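Long-range contacts in putative DsbA oxidoreductase SCO1869 (Streptomyces coelicolor A3, PDB 3GL5), which is of unknown function but belongs to the DsbA family and so probably acts as a thiol-disulfide oxidoreductase: residues Ala89-Asp94 and Ala129-Val134; Ala12-Tyr17 and Asp77-Gln82; Pro56-Leu61 and Gln71-Glu76. One frame throughout, in Å; residues are numbered along the deposited sequence.

Contact 1 (Ala89-Asp94 and Ala129-Val134); sequences AYRTRD and ADERSV. With NA (sodium ion), chain B.
Arg91 lies across the loop at Ala129, Asp130 and Glu131, and its aliphatic stem and its charged end do different work. From CB the chain runs to CG and CD, which pass the carbonyl of Ala129; Arg91 CD comes within 3.5 Å of Ala129 O. The chain then bends (chi3 89°), bringing one guanidinium face over Glu131 CB, which lies toward the rim, 4.0 Å from Arg91 NE. At the tip the branches part. NH1 gives a hydrogen bond of 3.1 Å to a water lying in the guanidinium plane, and this water in turn donates to Ala129 O. NH2 stays 4.0 Å from Glu131 OE1, which is well out of its plane, so that pair is electrostatic only. A leucine here would probably lose the water bridge and leave the Glu131 carboxylate without its nearby positive charge. Earlier in the segment, Ala89 CB meets Ala129 CB at 3.7 Å, small methyls that let the loops approach. The backbone oxygens of Asp130 and Arg132 bind a sodium ion, as do those of Gly126 and Asn127. The contact thus joins the loop between helix 69-85 and strand 96-97 to the loop between helices 116-128 and 138-147.

Contact 2 (Ala12-Tyr17 and Asp77-Gln82); sequences ACPWCY and DNLGAQ
Trp15 turns its CG anti to its own carbonyl carbon (chi1 -67°), which swings the indole off helix 14-28 and across to Leu79 on helix 69-85. Trp15 and Pro14 are the two middle residues of the CxxC motif at the start of a helix, the hallmark of thioredoxin-fold oxidoreductases. The flanking Cys13, at the N-cap, and Cys16 are joined here as a disulfide, so the motif is oxidised. Leu79 fills the angle between the two middle residues with its forked end. One methyl, CD1, rests 3.7 Å from Pro14 CB, while the other, CD2, stands over the centre of the indole six-membered ring in a CH-pi contact, 11° off the ring normal. A branched aliphatic residue suits this place because it can serve proline and ring at once. Gln82, one turn further along the helix, is modelled in two conformers; in the one described, its amide meets the rim of the indole, its plane 65° from the ring, and its OE1 is hydrogen-bonded to Arg22. The second subunit also comes close: its Cys229 and Cys234 pack on Cys13 and Pro14. The pyrrole nitrogen of the indole is satisfied there too, Trp15 NE1 hydrogen-bonding to Ala235 O of that subunit.

Contact 3 (Pro56-Leu61 and Gln71-Glu76); sequences PVLTML and QAQAGE
Two consecutive helices, 57-64 and 69-85, joined by a short loop, pack against each other here, with Leu58 and Leu61 on the first set against Ala72 on the second. Around the crossing the axes of the two short segments approach to 9.6 Å, and their N-to-C directions differ by 127°, between perpendicular and antiparallel. The backbones draw nearest at Leu61 and Ala72, whose CA atoms are 6.1 Å apart. Alanine suits this place, since its lone methyl lets the two backbones come near at this point and still offers an apolar surface. Ala72 CB touches Leu61 CB at 3.9 Å and lies 4.2 Å from Leu58 CG, so the methyl is met by two leucines one helical turn apart.

The pair belongs to the helical region that DsbA-like proteins insert between the two parts of the thioredoxin fold; in this chain it follows strand 36-42 and precedes strand 186-189. One turn beyond Ala72 stands Glu76, an acidic side chain in largely buried surroundings. Its CG is anti to its carbonyl carbon, and a bend at chi2 (-42°) folds the chain so that OE2 comes to rest 4.0 Å from Leu61 CD1. Val57 CG1 flanks the same oxygen more distantly, at 4.4 Å. These are apolar neighbours, and the charge is answered through the other oxygen: OE1 takes a hydrogen bond from the hydroxyl of Tyr90 and a salt bridge from Arg95. Two partners on that one oxygen probably favour the ionised carboxylate. Gln73, the residue after Ala72, borders Leu58 with its side chain, though the orientation of its amide is uncertain. Val57, the first residue of its helix, is tied by a backbone hydrogen bond to Arg95.

How the contacts relate
All three contacts fall within the DsbA-like thioredoxin domain, on one side of the chain's centre, their centres 11 to 13 Å apart. Contact 3 is nested inside the chain loop that contact 2 closes, and contact 1 opens only afterwards. Helix 69-85 is shared: residues 71-76 serve contact 3, and residues 77-82, the next ones along, serve contact 2. Segment 89-94, which follows this helix, links back to both. Ala89 O is hydrogen-bonded to Tyr17 OH, and the Tyr90 hydroxyl packs against Pro14 and Leu79 and also reaches Glu76 of contact 3. The helical region is thereby joined directly to the CxxC helix, and segment 89-94 also packs on the loop that helps bind the sodium ion.

Contact 1 (Ala89-Asp94 and Ala129-Val134)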
# COMPACT_ATOMS: atom_id res chain seq x y z
N ALA A 89 26.24 -10.63 2.18
CA ALA A 89 26.86 -11.64 3.00
C ALA A 89 25.99 -12.90 3.02
O ALA A 89 24.75 -12.81 2.95
CB ALA A 89 27.03 -11.10 4.42
N TYR A 90 26.62 -14.06 3.12
CA TYR A 90 25.89 -15.33 3.10
C TYR A 90 26.78 -16.42 3.70
O TYR A 90 27.79 -16.78 3.08
CB TYR A 90 25.54 -15.71 1.68
CG TYR A 90 24.59 -16.87 1.59
CD1 TYR A 90 23.22 -16.67 1.45
CD2 TYR A 90 25.06 -18.19 1.65
CE1 TYR A 90 22.30 -17.79 1.36
CE2 TYR A 90 24.17 -19.30 1.58
CZ TYR A 90 22.80 -19.09 1.44
OH TYR A 90 21.95 -20.17 1.36
N ARG A 91 26.45 -16.90 4.91
CA ARG A 91 27.20 -18.00 5.53
C ARG A 91 26.93 -19.32 4.85
O ARG A 91 25.78 -19.73 4.72
CB ARG A 91 26.88 -18.14 7.00
CG ARG A 91 27.21 -16.88 7.70
CD ARG A 91 26.71 -16.90 9.11
NE ARG A 91 27.75 -17.47 9.94
CZ ARG A 91 28.88 -16.83 10.28
NH1 ARG A 91 29.10 -15.57 9.88
NH2 ARG A 91 29.78 -17.44 11.02
N THR A 92 27.99 -19.98 4.39
CA THR A 92 27.86 -21.24 3.64
C THR A 92 27.90 -22.46 4.56
O THR A 92 27.88 -23.60 4.08
CB THR A 92 28.95 -21.38 2.54
OG1 THR A 92 30.24 -21.16 3.12
CG2 THR A 92 28.73 -20.34 1.47
N ARG A 93 27.92 -22.22 5.86
CA ARG A 93 27.99 -23.28 6.84
C ARG A 93 27.16 -22.97 8.06
O ARG A 93 27.10 -21.83 8.52
CB ARG A 93 29.44 -23.45 7.29
CG ARG A 93 30.03 -24.79 7.01
CD ARG A 93 30.22 -24.96 5.54
NE ARG A 93 31.03 -26.12 5.23
CZ ARG A 93 31.64 -26.26 4.06
NH1 ARG A 93 32.39 -27.34 3.83
NH2 ARG A 93 31.50 -25.32 3.13
N ASP A 94 26.53 -24.02 8.58
CA ASP A 94 25.85 -24.01 9.87
C ASP A 94 24.66 -23.12 9.95
O ASP A 94 24.34 -22.67 11.04
CB ASP A 94 26.80 -23.62 11.02
CG ASP A 94 28.01 -24.51 11.11
OD1 ASP A 94 27.92 -25.74 10.85
OD2 ASP A 94 29.08 -23.96 11.44
N ALA A 129 23.42 -13.82 7.20
CA ALA A 129 24.73 -13.23 7.51
C ALA A 129 25.23 -13.54 8.90
O ALA A 129 26.39 -13.42 9.20
CB ALA A 129 24.71 -11.71 7.29
N ASP A 130 24.35 -13.98 9.76
CA ASP A 130 24.58 -13.91 11.17
C ASP A 130 24.49 -15.31 11.74
O ASP A 130 23.58 -16.07 11.39
CB ASP A 130 23.41 -13.07 11.67
CG ASP A 130 23.67 -12.40 12.97
OD1 ASP A 130 24.34 -12.99 13.85
OD2 ASP A 130 23.12 -11.29 13.13
N GLU A 131 25.40 -15.66 12.65
CA GLU A 131 25.48 -17.01 13.24
C GLU A 131 24.34 -17.28 14.24
O GLU A 131 23.84 -18.42 14.33
CB GLU A 131 26.87 -17.21 13.85
CG GLU A 131 27.09 -18.42 14.71
CD GLU A 131 28.50 -18.46 15.32
OE1 GLU A 131 29.31 -17.54 15.03
OE2 GLU A 131 28.79 -19.40 16.11
N ARG A 132 23.89 -16.24 14.94
CA ARG A 132 22.70 -16.34 15.78
C ARG A 132 21.45 -16.61 14.94
O ARG A 132 21.24 -16.00 13.88
CB ARG A 132 22.51 -15.09 16.62
CG ARG A 132 23.58 -14.91 17.68
CD ARG A 132 23.56 -13.50 18.24
NE ARG A 132 24.19 -12.56 17.30
CZ ARG A 132 24.37 -11.27 17.54
NH1 ARG A 132 23.94 -10.72 18.68
NH2 ARG A 132 24.95 -10.51 16.62
N SER A 133 20.61 -17.51 15.44
CA SER A 133 19.36 -17.87 14.80
C SER A 133 18.32 -16.77 14.93
O SER A 133 18.25 -16.07 15.95
CB SER A 133 18.83 -19.16 15.41
OG SER A 133 17.59 -19.52 14.83
N VAL A 134 17.53 -16.60 13.88
CA VAL A 134 16.31 -15.80 13.95
C VAL A 134 15.07 -16.63 14.33
O VAL A 134 13.95 -16.09 14.37
CB VAL A 134 16.03 -15.04 12.64
CG1 VAL A 134 17.22 -14.14 12.30
CG2 VAL A 134 15.71 -15.98 11.50
NA NA B . 21.07 -16.54 11.62
O HOH W 1 28.45 -13.30 7.80
O HOH W 2 21.90 -19.02 12.66
O HOH W 3 18.94 -17.98 11.63

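Contact 2 (Ala12-Tyr17 and Asp77-Gln82)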
# COMPACT_ATOMS: atom_id res chain seq x y z
N ALA A 12 13.16 -17.52 5.18
CA ALA A 12 13.92 -18.79 5.08
C ALA A 12 14.04 -19.21 3.60
O ALA A 12 13.73 -20.32 3.24
CB ALA A 12 13.20 -19.93 5.91
N CYS A 13 14.40 -18.29 2.73
CA CYS A 13 14.43 -18.59 1.30
C CYS A 13 15.68 -17.89 0.73
O CYS A 13 15.68 -16.68 0.55
CB CYS A 13 13.14 -18.06 0.70
SG CYS A 13 13.05 -17.88 -1.04
N PRO A 14 16.76 -18.64 0.51
CA PRO A 14 18.02 -18.03 0.04
C PRO A 14 17.86 -17.27 -1.27
O PRO A 14 18.45 -16.22 -1.41
CB PRO A 14 18.97 -19.23 -0.16
CG PRO A 14 18.38 -20.37 0.61
CD PRO A 14 16.89 -20.09 0.81
N TRP A 15 17.07 -17.78 -2.23
CA TRP A 15 16.78 -17.09 -3.50
C TRP A 15 15.91 -15.85 -3.39
O TRP A 15 15.91 -15.05 -4.30
CB TRP A 15 16.10 -18.05 -4.49
CG TRP A 15 17.07 -19.16 -4.92
CD1 TRP A 15 17.00 -20.50 -4.63
CD2 TRP A 15 18.28 -18.96 -5.64
NE1 TRP A 15 18.11 -21.16 -5.16
CE2 TRP A 15 18.90 -20.23 -5.78
CE3 TRP A 15 18.89 -17.83 -6.20
CZ2 TRP A 15 20.11 -20.40 -6.48
CZ3 TRP A 15 20.11 -18.00 -6.88
CH2 TRP A 15 20.70 -19.28 -7.02
N CYS A 16 15.13 -15.74 -2.31
CA CYS A 16 14.38 -14.51 -2.02
C CYS A 16 15.37 -13.39 -1.67
O CYS A 16 15.28 -12.28 -2.20
CB CYS A 16 13.40 -14.75 -0.86
SG CYS A 16 12.12 -15.93 -1.24
N TYR A 17 16.34 -13.72 -0.80
CA TYR A 17 17.43 -12.83 -0.39
C TYR A 17 18.32 -12.40 -1.56
O TYR A 17 18.59 -11.21 -1.71
CB TYR A 17 18.26 -13.55 0.65
CG TYR A 17 19.46 -12.80 1.26
CD1 TYR A 17 19.37 -11.49 1.78
CD2 TYR A 17 20.65 -13.46 1.40
CE1 TYR A 17 20.52 -10.85 2.39
CE2 TYR A 17 21.76 -12.88 2.01
CZ TYR A 17 21.71 -11.60 2.49
OH TYR A 17 22.86 -11.15 3.08
N ASP A 77 27.55 -23.42 -1.20
CA ASP A 77 28.72 -22.73 -1.76
C ASP A 77 28.31 -21.91 -2.98
O ASP A 77 28.68 -20.75 -3.12
CB ASP A 77 29.85 -23.71 -2.12
CG ASP A 77 30.43 -24.42 -0.90
OD1 ASP A 77 30.17 -24.04 0.24
OD2 ASP A 77 31.16 -25.40 -1.07
N ASN A 78 27.51 -22.50 -3.86
CA ASN A 78 27.04 -21.73 -4.98
C ASN A 78 26.21 -20.52 -4.58
O ASN A 78 26.37 -19.43 -5.14
CB ASN A 78 26.21 -22.57 -5.93
CG ASN A 78 25.60 -21.71 -7.02
OD1 ASN A 78 26.32 -20.97 -7.71
ND2 ASN A 78 24.28 -21.78 -7.18
N LEU A 79 25.32 -20.71 -3.62
CA LEU A 79 24.51 -19.62 -3.13
C LEU A 79 25.39 -18.54 -2.50
O LEU A 79 25.13 -17.35 -2.65
CB LEU A 79 23.45 -20.15 -2.15
CG LEU A 79 22.13 -20.54 -2.84
CD1 LEU A 79 21.30 -21.50 -1.93
CD2 LEU A 79 21.35 -19.29 -3.15
N GLY A 80 26.43 -18.95 -1.79
CA GLY A 80 27.39 -18.00 -1.24
C GLY A 80 28.10 -17.19 -2.31
O GLY A 80 28.30 -15.99 -2.16
N ALA A 81 28.48 -17.84 -3.40
CA ALA A 81 29.10 -17.10 -4.51
C ALA A 81 28.14 -16.08 -5.13
O ALA A 81 28.54 -14.92 -5.44
CB ALA A 81 29.63 -18.10 -5.61
N GLN A 82 26.88 -16.47 -5.34
CA GLN A 82 25.95 -15.60 -6.04
C GLN A 82 25.50 -14.45 -5.13
O GLN A 82 25.28 -13.32 -5.61
CB GLN A 82 24.75 -16.40 -6.58
CG GLN A 82 25.13 -17.53 -7.56
CD GLN A 82 23.95 -18.00 -8.39
OE1 GLN A 82 23.13 -17.21 -8.83
NE2 GLN A 82 23.88 -19.30 -8.63

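Contact 3 (Pro56-Leu61 and Gln71-Glu76)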
# COMPACT_ATOMS: atom_id res chain seq x y z
N PRO A 56 19.17 -27.69 11.38
CA PRO A 56 20.24 -27.18 10.50
C PRO A 56 19.85 -27.33 9.04
O PRO A 56 19.28 -28.35 8.66
CB PRO A 56 21.45 -28.06 10.83
CG PRO A 56 21.08 -28.80 12.11
CD PRO A 56 19.58 -28.87 12.16
N VAL A 57 20.13 -26.30 8.23
CA VAL A 57 19.77 -26.33 6.81
C VAL A 57 20.33 -27.59 6.12
O VAL A 57 19.65 -28.24 5.32
CB VAL A 57 20.26 -25.04 6.05
CG1 VAL A 57 20.18 -25.23 4.53
CG2 VAL A 57 19.44 -23.84 6.45
N LEU A 58 21.56 -27.93 6.45
CA LEU A 58 22.27 -28.95 5.70
C LEU A 58 21.68 -30.36 6.00
O LEU A 58 21.56 -31.20 5.10
CB LEU A 58 23.74 -28.86 6.08
CG LEU A 58 24.79 -29.14 5.03
CD1 LEU A 58 25.49 -27.82 4.69
CD2 LEU A 58 25.71 -30.18 5.68
N THR A 59 21.29 -30.56 7.26
CA THR A 59 20.51 -31.71 7.73
C THR A 59 19.19 -31.82 6.98
O THR A 59 18.80 -32.92 6.55
CB THR A 59 20.20 -31.59 9.25
OG1 THR A 59 21.42 -31.39 9.96
CG2 THR A 59 19.51 -32.84 9.80
N MSE A 60 18.49 -30.69 6.86
CA MSE A 60 17.21 -30.63 6.14
C MSE A 60 17.36 -31.07 4.69
O MSE A 60 16.54 -31.83 4.18
CB MSE A 60 16.63 -29.21 6.18
CG MSE A 60 15.61 -28.91 5.07
SE MSE A 60 15.29 -26.99 4.86
CE MSE A 60 16.24 -26.70 3.20
N LEU A 61 18.41 -30.60 4.02
CA LEU A 61 18.65 -30.96 2.62
C LEU A 61 18.94 -32.46 2.47
O LEU A 61 18.34 -33.16 1.66
CB LEU A 61 19.78 -30.11 2.03
CG LEU A 61 19.36 -28.64 2.00
CD1 LEU A 61 20.50 -27.74 1.59
CD2 LEU A 61 18.17 -28.43 1.11
N GLN A 71 26.44 -32.72 -2.04
CA GLN A 71 25.59 -31.91 -2.93
C GLN A 71 24.98 -30.76 -2.18
O GLN A 71 24.81 -29.68 -2.73
CB GLN A 71 24.44 -32.71 -3.51
CG GLN A 71 24.78 -33.50 -4.70
CD GLN A 71 24.03 -34.82 -4.73
OE1 GLN A 71 24.60 -35.83 -5.15
NE2 GLN A 71 22.76 -34.84 -4.28
N ALA A 72 24.61 -31.02 -0.94
CA ALA A 72 24.04 -30.00 -0.08
C ALA A 72 25.05 -28.88 0.08
O ALA A 72 24.72 -27.71 -0.16
CB ALA A 72 23.61 -30.59 1.28
N GLN A 73 26.28 -29.23 0.45
CA GLN A 73 27.33 -28.24 0.65
C GLN A 73 27.59 -27.41 -0.61
O GLN A 73 27.79 -26.20 -0.51
CB GLN A 73 28.64 -28.89 1.09
CG GLN A 73 29.60 -27.86 1.65
CD GLN A 73 28.90 -26.90 2.59
OE1 GLN A 73 28.73 -25.73 2.28
NE2 GLN A 73 28.49 -27.40 3.74
N ALA A 74 27.59 -28.08 -1.77
CA ALA A 74 27.80 -27.42 -3.06
C ALA A 74 26.72 -26.39 -3.43
O ALA A 74 27.03 -25.34 -3.97
CB ALA A 74 27.95 -28.42 -4.19
N GLY A 75 25.46 -26.71 -3.13
CA GLY A 75 24.39 -25.75 -3.37
C GLY A 75 24.65 -24.51 -2.54
O GLY A 75 24.54 -23.41 -3.05
N GLU A 76 25.03 -24.70 -1.28
CA GLU A 76 25.29 -23.59 -0.35
C GLU A 76 26.50 -22.75 -0.77
O GLU A 76 26.45 -21.50 -0.69
CB GLU A 76 25.48 -24.09 1.08
CG GLU A 76 24.20 -24.60 1.74
CD GLU A 76 22.99 -23.72 1.48
OE1 GLU A 76 22.94 -22.57 1.98
OE2 GLU A 76 22.09 -24.20 0.75